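Local coordinates for protein 5-ketofructose reductase (Gluconobacter sp., PDB 7COK) that probably reduces 5-ketofructose with a nicotinamide cofactor, as a member of a new class within the shikimate dehydrogenase family, at residues Phe6-Thr11 against Asp37-Asn42; Gly12-Pro17 against Met60-Phe65; Gly64-Leu69 against Val92-Ile97; Leu79-Glu84 against Lys101-Asn106. All coordinates share one frame; numbering follows the deposited sequence.

Interaction 1. Residues Phe6-Thr11 against Asp37-Asn42; sequences FRSILT and DARYIN
The carbonyl oxygen of Arg39 is gripped twice by Thr11: the backbone N of Thr11 donates to it at 3.0 Å, while the hydroxyl OG1 lies 2.7 Å from the same O of Arg39, tilted 33° from the carbonyl plane. The double grip depends on the threonine torsion, which sets OG1 between backbone N and carbonyl carbon (chi1 61°), on the side of strand 38-42. A beta-branched residue with a hydroxyl therefore suits the position, and OG1 has a further partner in Tyr31 OH. Around this point the backbones pair in parallel: Ile9 N donates to Asp37 O, Arg39 N to Ile9 O at 2.8 Å, and Ile41 N to Thr11 O. Beside them, Ile9 CB packs 3.9 Å from the CB of Ala38, and the small Ala38 side chain also touches Tyr31 of helix 23-34.

Before the strand begins, Ser8 OG donates to Asp37 OD1 over 2.7 Å, meeting the oxygen on its syn side, 26° out of the carboxylate plane. Ser8 CB also rests 3.7 Å from Arg39 CG, in the aliphatic part of a chain that bends at chi3 and carries its guanidinium to Glu28 of the second subunit. With an alanine in place of this serine the hydroxyl is gone, and the Asp37 carboxylate would probably lose a partner and be freer to turn. Strands 9-15 and 38-44, joined through helix 23-34, make a beta-alpha-beta unit, consistent with the substrate-binding domain of the shikimate dehydrogenase family.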
loop_
_atom_site.group_PDB
_atom_site.type_symbol
_atom_site.label_atom_id
_atom_site.label_comp_id
_atom_site.label_asym_id
_atom_site.label_seq_id
_atom_site.Cartn_x
_atom_site.Cartn_y
_atom_site.Cartn_z
ATOM N N PHE A 6 5.415 11.025 -6.795
ATOM C CA PHE A 6 4.245 10.352 -6.236
ATOM C C PHE A 6 4.462 8.883 -5.954
ATOM O O PHE A 6 3.510 8.172 -5.614
ATOM C CB PHE A 6 3.055 10.561 -7.159
ATOM C CG PHE A 6 2.617 11.984 -7.218
ATOM C CD1 PHE A 6 1.934 12.562 -6.146
ATOM C CD2 PHE A 6 2.919 12.762 -8.333
ATOM C CE1 PHE A 6 1.544 13.900 -6.189
ATOM C CE2 PHE A 6 2.533 14.095 -8.381
ATOM C CZ PHE A 6 1.849 14.665 -7.309
ATOM N N ARG A 7 5.707 8.432 -6.062
ATOM C CA ARG A 7 6.028 7.068 -5.697
ATOM C C ARG A 7 6.609 7.000 -4.295
ATOM O O ARG A 7 7.788 7.327 -4.096
ATOM C CB ARG A 7 6.983 6.445 -6.693
ATOM C CG ARG A 7 7.264 5.005 -6.346
ATOM C CD ARG A 7 8.421 4.467 -7.144
ATOM N NE ARG A 7 8.568 3.047 -6.850
ATOM C CZ ARG A 7 9.411 2.216 -7.461
ATOM N NH1 ARG A 7 10.209 2.631 -8.436
ATOM N NH2 ARG A 7 9.423 0.933 -7.110
ATOM N N SER A 8 5.767 6.601 -3.337
ATOM C CA SER A 8 6.217 6.354 -1.956
ATOM C C SER A 8 6.899 5.002 -1.839
ATOM O O SER A 8 6.547 4.069 -2.553
ATOM C CB SER A 8 5.028 6.385 -0.994
ATOM O OG SER A 8 4.248 7.562 -1.146
ATOM N N ILE A 9 7.850 4.891 -0.921
ATOM C CA ILE A 9 8.472 3.613 -0.565
ATOM C C ILE A 9 7.369 2.789 0.103
ATOM O O ILE A 9 6.616 3.314 0.945
ATOM C CB ILE A 9 9.666 3.814 0.408
ATOM C CG1 ILE A 9 10.811 4.631 -0.236
ATOM C CG2 ILE A 9 10.126 2.465 0.971
ATOM C CD1 ILE A 9 11.819 5.243 0.726
ATOM N N LEU A 10 7.245 1.512 -0.286
ATOM C CA LEU A 10 6.167 0.671 0.224
ATOM C C LEU A 10 6.709 -0.408 1.131
ATOM O O LEU A 10 7.683 -1.088 0.803
ATOM C CB LEU A 10 5.377 0.035 -0.925
ATOM C CG LEU A 10 4.711 1.061 -1.865
ATOM C CD1 LEU A 10 4.094 0.346 -3.055
ATOM C CD2 LEU A 10 3.677 1.908 -1.108
ATOM N N THR A 11 6.071 -0.519 2.289
ATOM C CA THR A 11 6.273 -1.558 3.280
ATOM C C THR A 11 4.867 -1.946 3.753
ATOM O O THR A 11 3.880 -1.297 3.365
ATOM C CB THR A 11 7.109 -1.044 4.489
ATOM O OG1 THR A 11 6.427 0.037 5.155
ATOM C CG2 THR A 11 8.497 -0.584 4.069
ATOM N N ASP A 37 9.141 9.662 2.714
ATOM C CA ASP A 37 7.979 9.353 1.896
ATOM C C ASP A 37 7.857 7.831 1.777
ATOM O O ASP A 37 8.250 7.216 0.787
ATOM C CB ASP A 37 8.025 10.034 0.537
ATOM C CG ASP A 37 6.824 9.683 -0.327
ATOM O OD1 ASP A 37 5.784 9.244 0.236
ATOM O OD2 ASP A 37 6.915 9.833 -1.569
ATOM N N ALA A 38 7.322 7.250 2.837
ATOM C CA ALA A 38 7.181 5.796 2.960
ATOM C C ALA A 38 5.809 5.527 3.548
ATOM O O ALA A 38 5.252 6.363 4.269
ATOM C CB ALA A 38 8.292 5.198 3.834
ATOM N N ARG A 39 5.254 4.356 3.218
ATOM C CA ARG A 39 3.935 3.950 3.687
ATOM C C ARG A 39 4.026 2.535 4.221
ATOM O O ARG A 39 4.834 1.751 3.772
ATOM C CB ARG A 39 2.950 3.989 2.529
ATOM C CG ARG A 39 2.834 5.356 1.861
ATOM C CD ARG A 39 1.796 5.350 0.766
ATOM N NE ARG A 39 0.474 5.429 1.375
ATOM C CZ ARG A 39 -0.659 5.580 0.706
ATOM N NH1 ARG A 39 -0.660 5.655 -0.620
ATOM N NH2 ARG A 39 -1.787 5.645 1.384
ATOM N N TYR A 40 3.139 2.217 5.164
ATOM C CA TYR A 40 2.997 0.878 5.711
ATOM C C TYR A 40 1.583 0.439 5.407
ATOM O O TYR A 40 0.614 1.026 5.916
ATOM C CB TYR A 40 3.218 0.941 7.210
ATOM C CG TYR A 40 3.315 -0.418 7.900
ATOM C CD1 TYR A 40 2.163 -1.119 8.273
ATOM C CD2 TYR A 40 4.548 -0.976 8.208
ATOM C CE1 TYR A 40 2.250 -2.340 8.939
ATOM C CE2 TYR A 40 4.632 -2.199 8.864
ATOM C CZ TYR A 40 3.475 -2.862 9.236
ATOM O OH TYR A 40 3.563 -4.085 9.909
ATOM N N ILE A 41 1.463 -0.629 4.613
ATOM C CA ILE A 41 0.185 -1.135 4.154
ATOM C C ILE A 41 -0.229 -2.390 4.943
ATOM O O ILE A 41 0.349 -3.467 4.764
ATOM C CB ILE A 41 0.210 -1.419 2.618
ATOM C CG1 ILE A 41 0.796 -0.224 1.808
ATOM C CG2 ILE A 41 -1.163 -1.839 2.128
ATOM C CD1 ILE A 41 0.206 1.145 2.081
ATOM N N ASN A 42 -1.240 -2.232 5.800
ATOM C CA ASN A 42 -1.720 -3.302 6.674
ATOM C C ASN A 42 -2.767 -4.136 5.939
ATOM O O ASN A 42 -3.902 -3.687 5.703
ATOM C CB ASN A 42 -2.326 -2.662 7.929
ATOM C CG ASN A 42 -2.727 -3.683 8.987
ATOM O OD1 ASN A 42 -2.124 -4.733 9.100
ATOM N ND2 ASN A 42 -3.730 -3.338 9.798
#

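Interaction 2. Residues Gly12-Pro17 against Met60-Phe65; sequences GSFSTP and MEWVGF
The first torsions of Phe14 and Phe65 direct both rings into one shared space: Phe14 has CG anti to its carbonyl carbon (chi1 -56°), and Phe65 tucks CG between its backbone N and carbonyl carbon (chi1 58°). Their rings thereby come to 4.6 Å between centroids, with planes inclined at 37°. Phe14 CE2 sits over the centre of one face of Phe65, 3.6 Å from CD1 of that ring. Trp62 approaches Phe14 from the opposite direction, and its CZ3 lies 3.9 Å from Phe14 CE1, completing a cluster of three aromatic side chains. Large, flat, apolar groups suit this buried place: Phe65 offers a face to Phe14, while Phe14 and Trp62 touch through rim carbons. Replacing Phe65 by an alanine would probably open a gap beside Phe14 CE2 and CD2 and leave that ring freer to turn.

Glycine is the fitting residue at position 12: Trp62 CZ3 lies 3.7 Å from Gly12 CA, and a beta carbon would collide with the indole. The backbones also come close, Phe65 CA giving a CH...O contact of 3.1 Å to Gly12 O. Helix 50-59 contributes Ala53 and Val54 against Phe14, Ala57 against Trp62 and Val54 against Phe65, while Ile41 and Cys43 of strand 38-44 touch Trp62, and Met60 of the second subunit packs on both Phe14 and Trp62.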
loop_
_atom_site.group_PDB
_atom_site.type_symbol
_atom_site.label_atom_id
_atom_site.label_comp_id
_atom_site.label_asym_id
_atom_site.label_seq_id
_atom_site.Cartn_x
_atom_site.Cartn_y
_atom_site.Cartn_z
ATOM N N GLY A 12 4.745 -2.998 4.570
ATOM C CA GLY A 12 3.449 -3.290 5.162
ATOM C C GLY A 12 3.459 -4.587 5.923
ATOM O O GLY A 12 4.515 -5.013 6.398
ATOM N N SER A 13 2.287 -5.219 5.992
ATOM C CA SER A 13 2.090 -6.402 6.824
ATOM C C SER A 13 1.080 -7.363 6.232
ATOM O O SER A 13 0.115 -6.938 5.599
ATOM C CB SER A 13 1.621 -5.957 8.214
ATOM O OG SER A 13 1.200 -7.041 9.034
ATOM N N PHE A 14 1.336 -8.662 6.431
ATOM C CA PHE A 14 0.390 -9.711 6.067
ATOM C C PHE A 14 0.018 -10.433 7.356
ATOM O O PHE A 14 0.881 -10.902 8.105
ATOM C CB PHE A 14 1.024 -10.709 5.097
ATOM C CG PHE A 14 1.586 -10.097 3.851
ATOM C CD1 PHE A 14 0.968 -8.986 3.216
ATOM C CD2 PHE A 14 2.722 -10.666 3.244
ATOM C CE1 PHE A 14 1.501 -8.453 2.043
ATOM C CE2 PHE A 14 3.252 -10.119 2.068
ATOM C CZ PHE A 14 2.652 -9.026 1.466
ATOM N N SER A 15 -1.282 -10.497 7.634
ATOM C CA SER A 15 -1.782 -11.187 8.822
ATOM C C SER A 15 -3.285 -11.334 8.671
ATOM O O SER A 15 -3.888 -10.680 7.827
ATOM C CB SER A 15 -1.457 -10.395 10.097
ATOM O OG SER A 15 -2.219 -9.217 10.185
ATOM N N THR A 16 -3.881 -12.192 9.489
ATOM C CA THR A 16 -5.333 -12.204 9.632
ATOM C C THR A 16 -5.721 -12.691 11.025
ATOM O O THR A 16 -5.189 -13.719 11.471
ATOM C CB THR A 16 -6.067 -13.002 8.509
ATOM O OG1 THR A 16 -7.472 -12.752 8.596
ATOM C CG2 THR A 16 -5.826 -14.511 8.547
ATOM N N PRO A 17 -6.600 -11.967 11.732
ATOM C CA PRO A 17 -7.151 -10.653 11.354
ATOM C C PRO A 17 -6.119 -9.537 11.559
ATOM O O PRO A 17 -5.156 -9.724 12.289
ATOM C CB PRO A 17 -8.317 -10.483 12.337
ATOM C CG PRO A 17 -7.914 -11.279 13.536
ATOM C CD PRO A 17 -7.183 -12.470 12.995
ATOM N N MET A 60 5.197 -5.529 -6.792
ATOM C CA MET A 60 4.837 -4.137 -6.525
ATOM C C MET A 60 6.023 -3.375 -5.997
ATOM O O MET A 60 5.888 -2.189 -5.675
ATOM C CB MET A 60 3.693 -4.028 -5.522
ATOM C CG MET A 60 2.375 -4.608 -5.954
ATOM S SD MET A 60 1.232 -4.664 -4.576
ATOM C CE MET A 60 -0.069 -5.688 -5.254
ATOM N N GLU A 61 7.172 -4.055 -5.861
ATOM C CA GLU A 61 8.450 -3.420 -5.491
ATOM C C GLU A 61 8.443 -2.790 -4.086
ATOM O O GLU A 61 9.097 -1.777 -3.825
ATOM C CB GLU A 61 8.927 -2.444 -6.590
ATOM C CG GLU A 61 9.018 -3.180 -7.939
ATOM C CD GLU A 61 9.844 -2.507 -9.018
ATOM O OE1 GLU A 61 10.388 -1.406 -8.795
ATOM O OE2 GLU A 61 9.955 -3.122 -10.109
ATOM N N TRP A 62 7.712 -3.409 -3.165
ATOM C CA TRP A 62 7.920 -3.137 -1.749
ATOM C C TRP A 62 9.367 -3.399 -1.323
ATOM O O TRP A 62 10.075 -4.199 -1.960
ATOM C CB TRP A 62 7.003 -4.021 -0.920
ATOM C CG TRP A 62 5.495 -3.807 -1.074
ATOM C CD1 TRP A 62 4.818 -3.305 -2.162
ATOM C CD2 TRP A 62 4.500 -4.182 -0.124
ATOM N NE1 TRP A 62 3.462 -3.297 -1.923
ATOM C CE2 TRP A 62 3.230 -3.854 -0.698
ATOM C CE3 TRP A 62 4.544 -4.757 1.166
ATOM C CZ2 TRP A 62 2.005 -4.086 -0.026
ATOM C CZ3 TRP A 62 3.325 -4.985 1.841
ATOM C CH2 TRP A 62 2.069 -4.649 1.234
ATOM N N VAL A 63 9.792 -2.768 -0.240
ATOM C CA VAL A 63 11.141 -2.994 0.283
ATOM C C VAL A 63 11.161 -3.927 1.480
ATOM O O VAL A 63 12.223 -4.386 1.917
ATOM C CB VAL A 63 11.905 -1.683 0.589
ATOM C CG1 VAL A 63 11.974 -0.815 -0.671
ATOM C CG2 VAL A 63 11.237 -0.940 1.722
ATOM N N GLY A 64 9.980 -4.210 2.018
ATOM C CA GLY A 64 9.860 -5.085 3.167
ATOM C C GLY A 64 8.436 -5.262 3.599
ATOM O O GLY A 64 7.559 -4.509 3.185
ATOM N N PHE A 65 8.219 -6.276 4.435
ATOM C CA PHE A 65 6.922 -6.467 5.066
ATOM C C PHE A 65 7.065 -7.284 6.334
ATOM O O PHE A 65 8.024 -8.016 6.468
ATOM C CB PHE A 65 5.916 -7.132 4.105
ATOM C CG PHE A 65 6.348 -8.475 3.567
ATOM C CD1 PHE A 65 6.024 -9.665 4.250
ATOM C CD2 PHE A 65 7.049 -8.556 2.358
ATOM C CE1 PHE A 65 6.409 -10.914 3.724
ATOM C CE2 PHE A 65 7.409 -9.808 1.820
ATOM C CZ PHE A 65 7.101 -10.979 2.508
#

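Interaction 3. Residues Gly64-Leu69 against Val92-Ile97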
loop_
_atom_site.group_PDB
_atom_site.type_symbol
_atom_site.label_atom_id
_atom_site.label_comp_id
_atom_site.label_asym_id
_atom_site.label_seq_id
_atom_site.Cartn_x
_atom_site.Cartn_y
_atom_site.Cartn_z
ATOM N N GLY A 64 9.980 -4.210 2.018
ATOM C CA GLY A 64 9.860 -5.085 3.167
ATOM C C GLY A 64 8.436 -5.262 3.599
ATOM O O GLY A 64 7.559 -4.509 3.185
ATOM N N PHE A 65 8.219 -6.276 4.435
ATOM C CA PHE A 65 6.922 -6.467 5.066
ATOM C C PHE A 65 7.065 -7.284 6.334
ATOM O O PHE A 65 8.024 -8.016 6.468
ATOM C CB PHE A 65 5.916 -7.132 4.105
ATOM C CG PHE A 65 6.348 -8.475 3.567
ATOM C CD1 PHE A 65 6.024 -9.665 4.250
ATOM C CD2 PHE A 65 7.049 -8.556 2.358
ATOM C CE1 PHE A 65 6.409 -10.914 3.724
ATOM C CE2 PHE A 65 7.409 -9.808 1.820
ATOM C CZ PHE A 65 7.101 -10.979 2.508
ATOM N N ASN A 66 6.118 -7.110 7.259
ATOM C CA ASN A 66 5.945 -8.004 8.410
ATOM C C ASN A 66 4.976 -9.108 8.136
ATOM O O ASN A 66 4.081 -8.975 7.291
ATOM C CB ASN A 66 5.422 -7.202 9.605
ATOM C CG ASN A 66 6.422 -6.184 10.094
ATOM O OD1 ASN A 66 6.093 -5.005 10.223
ATOM N ND2 ASN A 66 7.665 -6.614 10.301
ATOM N N CYS A 67 5.173 -10.197 8.873
ATOM C CA CYS A 67 4.178 -11.256 8.978
ATOM C C CYS A 67 3.807 -11.407 10.432
ATOM O O CYS A 67 4.676 -11.413 11.315
ATOM C CB CYS A 67 4.765 -12.569 8.514
ATOM S SG CYS A 67 5.030 -12.646 6.750
ATOM N N SER A 68 2.507 -11.477 10.686
ATOM C CA SER A 68 1.995 -11.777 12.025
ATOM C C SER A 68 1.158 -13.044 11.906
ATOM O O SER A 68 1.135 -13.664 10.831
ATOM C CB SER A 68 1.167 -10.602 12.565
ATOM O OG SER A 68 1.912 -9.402 12.600
ATOM N N LEU A 69 0.493 -13.444 12.989
ATOM C CA LEU A 69 -0.459 -14.559 12.981
ATOM C C LEU A 69 -1.388 -14.476 11.765
ATOM O O LEU A 69 -1.932 -13.398 11.492
ATOM C CB LEU A 69 -1.314 -14.542 14.261
ATOM C CG LEU A 69 -2.296 -15.693 14.541
ATOM C CD1 LEU A 69 -1.559 -16.876 15.147
ATOM C CD2 LEU A 69 -3.414 -15.263 15.476
ATOM N N VAL A 92 9.520 -16.386 11.116
ATOM C CA VAL A 92 9.920 -15.094 10.571
ATOM C C VAL A 92 8.748 -14.107 10.697
ATOM O O VAL A 92 7.595 -14.417 10.356
ATOM C CB VAL A 92 10.317 -15.257 9.079
ATOM C CG1 VAL A 92 10.285 -13.914 8.352
ATOM C CG2 VAL A 92 11.700 -15.858 8.950
ATOM N N ASN A 93 9.052 -12.904 11.173
ATOM C CA ASN A 93 8.060 -11.854 11.272
ATOM C C ASN A 93 8.459 -10.592 10.508
ATOM O O ASN A 93 7.677 -9.671 10.486
ATOM C CB ASN A 93 7.788 -11.488 12.733
ATOM C CG ASN A 93 8.967 -10.777 13.371
ATOM O OD1 ASN A 93 10.036 -11.346 13.501
ATOM N ND2 ASN A 93 8.778 -9.536 13.758
ATOM N N CYS A 94 9.661 -10.543 9.926
ATOM C CA CYS A 94 10.151 -9.355 9.239
ATOM C C CYS A 94 10.932 -9.792 8.020
ATOM O O CYS A 94 11.970 -10.469 8.136
ATOM C CB CYS A 94 11.050 -8.574 10.178
ATOM S SG CYS A 94 11.779 -7.069 9.445
ATOM N N VAL A 95 10.421 -9.420 6.860
ATOM C CA VAL A 95 11.028 -9.800 5.580
ATOM C C VAL A 95 11.553 -8.559 4.894
ATOM O O VAL A 95 10.843 -7.578 4.770
ATOM C CB VAL A 95 10.017 -10.549 4.658
ATOM C CG1 VAL A 95 10.645 -10.880 3.284
ATOM C CG2 VAL A 95 9.517 -11.819 5.339
ATOM N N ALA A 96 12.801 -8.609 4.442
ATOM C CA ALA A 96 13.363 -7.571 3.600
ATOM C C ALA A 96 13.355 -8.058 2.172
ATOM O O ALA A 96 13.569 -9.258 1.931
ATOM C CB ALA A 96 14.788 -7.265 4.009
ATOM N N ILE A 97 13.084 -7.141 1.243
ATOM C CA ILE A 97 13.156 -7.373 -0.187
ATOM C C ILE A 97 14.330 -6.546 -0.719
ATOM O O ILE A 97 14.301 -5.305 -0.713
ATOM C CB ILE A 97 11.839 -7.058 -0.948
ATOM C CG1 ILE A 97 10.626 -7.677 -0.225
ATOM C CG2 ILE A 97 11.939 -7.538 -2.395
ATOM C CD1 ILE A 97 9.270 -7.434 -0.879
#
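Asn93 O receives two donors from the neighbouring strand: Cys67 N at 3.0 Å, standing above the carbonyl plane, and Asn66 ND2 at 3.1 Å, with the acceptor close to the plane of the amide. An asparagine suits position 66 because its two ends serve different partners, ND2 holding the Asn93 backbone while OD1 takes the hydroxyl of Tyr40. Asn93 in turn satisfies its own OD1 with the backbone N of Thr107. Further along, Phe65 and Val95 form a hydrogen-bonded antiparallel pair, Phe65 N to Val95 O at 2.9 Å and Val95 N to Phe65 O at 2.8 Å, the latter bond almost straight at 167°. Val95 O also takes a weak hydrogen bond from Trp263 NE1 of helix 248-264.

This antiparallel step interrupts the parallel order of the mixed sheet of the probable substrate-binding domain, and Asn93 and Cys94 form a classic beta bulge opposite His105 of strand 101-105. Gly64 pairs with Ala96 at the other end, where a beta carbon would press against Val95 O.

Branched Val95 lies alongside Phe65 and makes a CH-pi contact, its CB 3.8 Å from the ring centroid over one face. At the edge of that ring, near its plane, Ile97 CD1 comes within 4.0 Å of Phe65 CE2.

Interaction 4. Residues Leu79-Glu84 against Lys101-Asn106; sequences LDDIAE and KLIGHN
Asp80 can be followed outward against Lys101 and Leu102. Its CB lies 3.4 Å from Leu102 O and makes an aliphatic touch with Lys101 CG at 3.7 Å. A chi1 of -65°, with CG opposite its own carbonyl carbon, carries the carboxylate to Leu102 N, CG itself passing 3.7 Å from that nitrogen. At the tip, OD2 accepts a hydrogen bond from Leu102 N at 2.8 Å, through the anti lone pair and with a nearly straight angle of 169°; OD2 also lies 3.5 Å from Lys101 CA. A short acid suits the place, since it takes over the acceptor role at the end of the strand pairing.

Leu102 O answers in kind, receiving both Asp80 N and Asp81 N. Parallel pairing then continues from Gly104 N to Asp81 O and from Ala83 N to Gly104 O, the last just before helix 84-89, where Ala83 is the N-cap residue. Gly104 has Leu79 CD1 3.8 Å from its CA, so a beta carbon there would clash.

Lys101 NZ stays 5.6 Å from Asp80 OD1, too far for a salt bridge. The polar part of the contact thus rests on backbone groups and one carboxylate, with Leu79 against Leu102 and Gly104 as the apolar side, and any attraction between the lysine and acid charges is probably only diffuse.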
loop_
_atom_site.group_PDB
_atom_site.type_symbol
_atom_site.label_atom_id
_atom_site.label_comp_id
_atom_site.label_asym_id
_atom_site.label_seq_id
_atom_site.Cartn_x
_atom_site.Cartn_y
_atom_site.Cartn_z
ATOM N N LEU A 79 10.578 -17.790 1.147
ATOM C CA LEU A 79 11.749 -16.916 1.269
ATOM C C LEU A 79 12.966 -17.464 0.560
ATOM O O LEU A 79 13.040 -18.670 0.287
ATOM C CB LEU A 79 12.085 -16.676 2.749
ATOM C CG LEU A 79 10.921 -16.143 3.590
ATOM C CD1 LEU A 79 11.303 -16.096 5.053
ATOM C CD2 LEU A 79 10.408 -14.783 3.122
ATOM N N ASP A 80 13.924 -16.575 0.292
ATOM C CA ASP A 80 15.184 -16.927 -0.369
ATOM C C ASP A 80 16.304 -17.166 0.636
ATOM O O ASP A 80 17.245 -17.939 0.363
ATOM C CB ASP A 80 15.608 -15.836 -1.356
ATOM C CG ASP A 80 14.647 -15.683 -2.531
ATOM O OD1 ASP A 80 14.549 -16.615 -3.365
ATOM O OD2 ASP A 80 14.003 -14.623 -2.641
ATOM N N ASP A 81 16.221 -16.495 1.781
ATOM C CA ASP A 81 17.252 -16.542 2.821
ATOM C C ASP A 81 16.586 -16.385 4.182
ATOM O O ASP A 81 15.578 -15.685 4.310
ATOM C CB ASP A 81 18.230 -15.383 2.589
ATOM C CG ASP A 81 19.431 -15.399 3.545
ATOM O OD1 ASP A 81 20.070 -16.462 3.697
ATOM O OD2 ASP A 81 19.778 -14.334 4.095
ATOM N N ILE A 82 17.151 -17.039 5.196
ATOM C CA ILE A 82 16.670 -17.022 6.576
ATOM C C ILE A 82 17.855 -16.696 7.485
ATOM O O ILE A 82 18.844 -17.432 7.501
ATOM C CB ILE A 82 16.058 -18.398 6.961
ATOM C CG1 ILE A 82 14.977 -18.823 5.957
ATOM C CG2 ILE A 82 15.514 -18.395 8.387
ATOM C CD1 ILE A 82 13.749 -17.949 5.948
ATOM N N ALA A 83 17.740 -15.599 8.235
ATOM C CA ALA A 83 18.760 -15.172 9.193
ATOM C C ALA A 83 18.899 -16.155 10.354
ATOM O O ALA A 83 18.005 -16.962 10.593
ATOM C CB ALA A 83 18.436 -13.780 9.714
ATOM N N GLU A 84 20.026 -16.049 11.076
ATOM C CA GLU A 84 20.393 -17.006 12.109
ATOM C C GLU A 84 19.317 -17.220 13.165
ATOM O O GLU A 84 18.890 -18.347 13.372
ATOM C CB GLU A 84 21.716 -16.639 12.768
ATOM C CG GLU A 84 22.195 -17.699 13.750
ATOM C CD GLU A 84 23.398 -17.287 14.574
ATOM O OE1 GLU A 84 23.800 -16.103 14.539
ATOM O OE2 GLU A 84 23.935 -18.171 15.273
ATOM N N LYS A 101 15.101 -10.296 -3.908
ATOM C CA LYS A 101 15.387 -11.402 -2.983
ATOM C C LYS A 101 14.665 -11.207 -1.661
ATOM O O LYS A 101 14.676 -10.116 -1.106
ATOM C CB LYS A 101 16.890 -11.467 -2.721
ATOM C CG LYS A 101 17.470 -12.861 -2.601
ATOM C CD LYS A 101 18.952 -12.819 -2.925
ATOM C CE LYS A 101 19.485 -14.175 -3.372
ATOM N NZ LYS A 101 19.766 -15.069 -2.216
ATOM N N LEU A 102 14.059 -12.275 -1.154
ATOM C CA LEU A 102 13.280 -12.204 0.083
ATOM C C LEU A 102 14.078 -12.784 1.240
ATOM O O LEU A 102 14.369 -13.974 1.260
ATOM C CB LEU A 102 11.946 -12.934 -0.058
ATOM C CG LEU A 102 10.986 -12.445 -1.148
ATOM C CD1 LEU A 102 10.157 -13.592 -1.696
ATOM C CD2 LEU A 102 10.106 -11.330 -0.609
ATOM N N ILE A 103 14.422 -11.922 2.194
ATOM C CA ILE A 103 15.300 -12.254 3.316
ATOM C C ILE A 103 14.484 -12.186 4.606
ATOM O O ILE A 103 13.975 -11.126 4.961
ATOM C CB ILE A 103 16.494 -11.269 3.386
ATOM C CG1 ILE A 103 17.198 -11.207 2.031
ATOM C CG2 ILE A 103 17.458 -11.648 4.511
ATOM C CD1 ILE A 103 17.759 -9.842 1.699
ATOM N N GLY A 104 14.355 -13.325 5.280
ATOM C CA GLY A 104 13.550 -13.431 6.509
ATOM C C GLY A 104 14.327 -13.244 7.805
ATOM O O GLY A 104 15.383 -13.849 8.009
ATOM N N HIS A 105 13.775 -12.412 8.679
ATOM C CA HIS A 105 14.345 -12.135 10.005
ATOM C C HIS A 105 13.292 -12.385 11.053
ATOM O O HIS A 105 12.095 -12.333 10.786
ATOM C CB HIS A 105 14.748 -10.651 10.121
ATOM C CG HIS A 105 15.762 -10.207 9.114
ATOM N ND1 HIS A 105 17.103 -10.104 9.412
ATOM C CD2 HIS A 105 15.626 -9.826 7.820
ATOM C CE1 HIS A 105 17.754 -9.683 8.339
ATOM N NE2 HIS A 105 16.885 -9.504 7.360
ATOM N N ASN A 106 13.752 -12.673 12.275
ATOM C CA ASN A 106 12.865 -12.715 13.403
ATOM C C ASN A 106 13.283 -11.651 14.386
ATOM O O ASN A 106 14.416 -11.624 14.797
ATOM C CB ASN A 106 12.870 -14.095 14.054
ATOM C CG ASN A 106 11.789 -14.234 15.099
ATOM O OD1 ASN A 106 11.763 -13.507 16.103
ATOM N ND2 ASN A 106 10.863 -15.132 14.859
#

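In the fold
All four contacts belong to one mixed sheet, ordered 38-44, 9-15, 64-67, 94-98, 101-105, 81-82, so interactions 1 and 4 lie at its two edges within this chain, centres 21 Å apart. Between them, interactions 2 and 3 share Gly64 and Phe65, with centres only 7 Å apart; Gly12 O and Asn66 N probably bond at 2.8 Å. Tyr40 OH and Asn66 OD1, 2.7 Å apart, tie interaction 1 to interaction 3, while Cys94 O and His105 N at 2.7 Å join interaction 3 to interaction 4. Interactions 1 and 2 also meet the second subunit. The structure is ligand-free; the sheet belongs to the probable substrate-binding domain, separate from the parallel, Rossmann-type sheet.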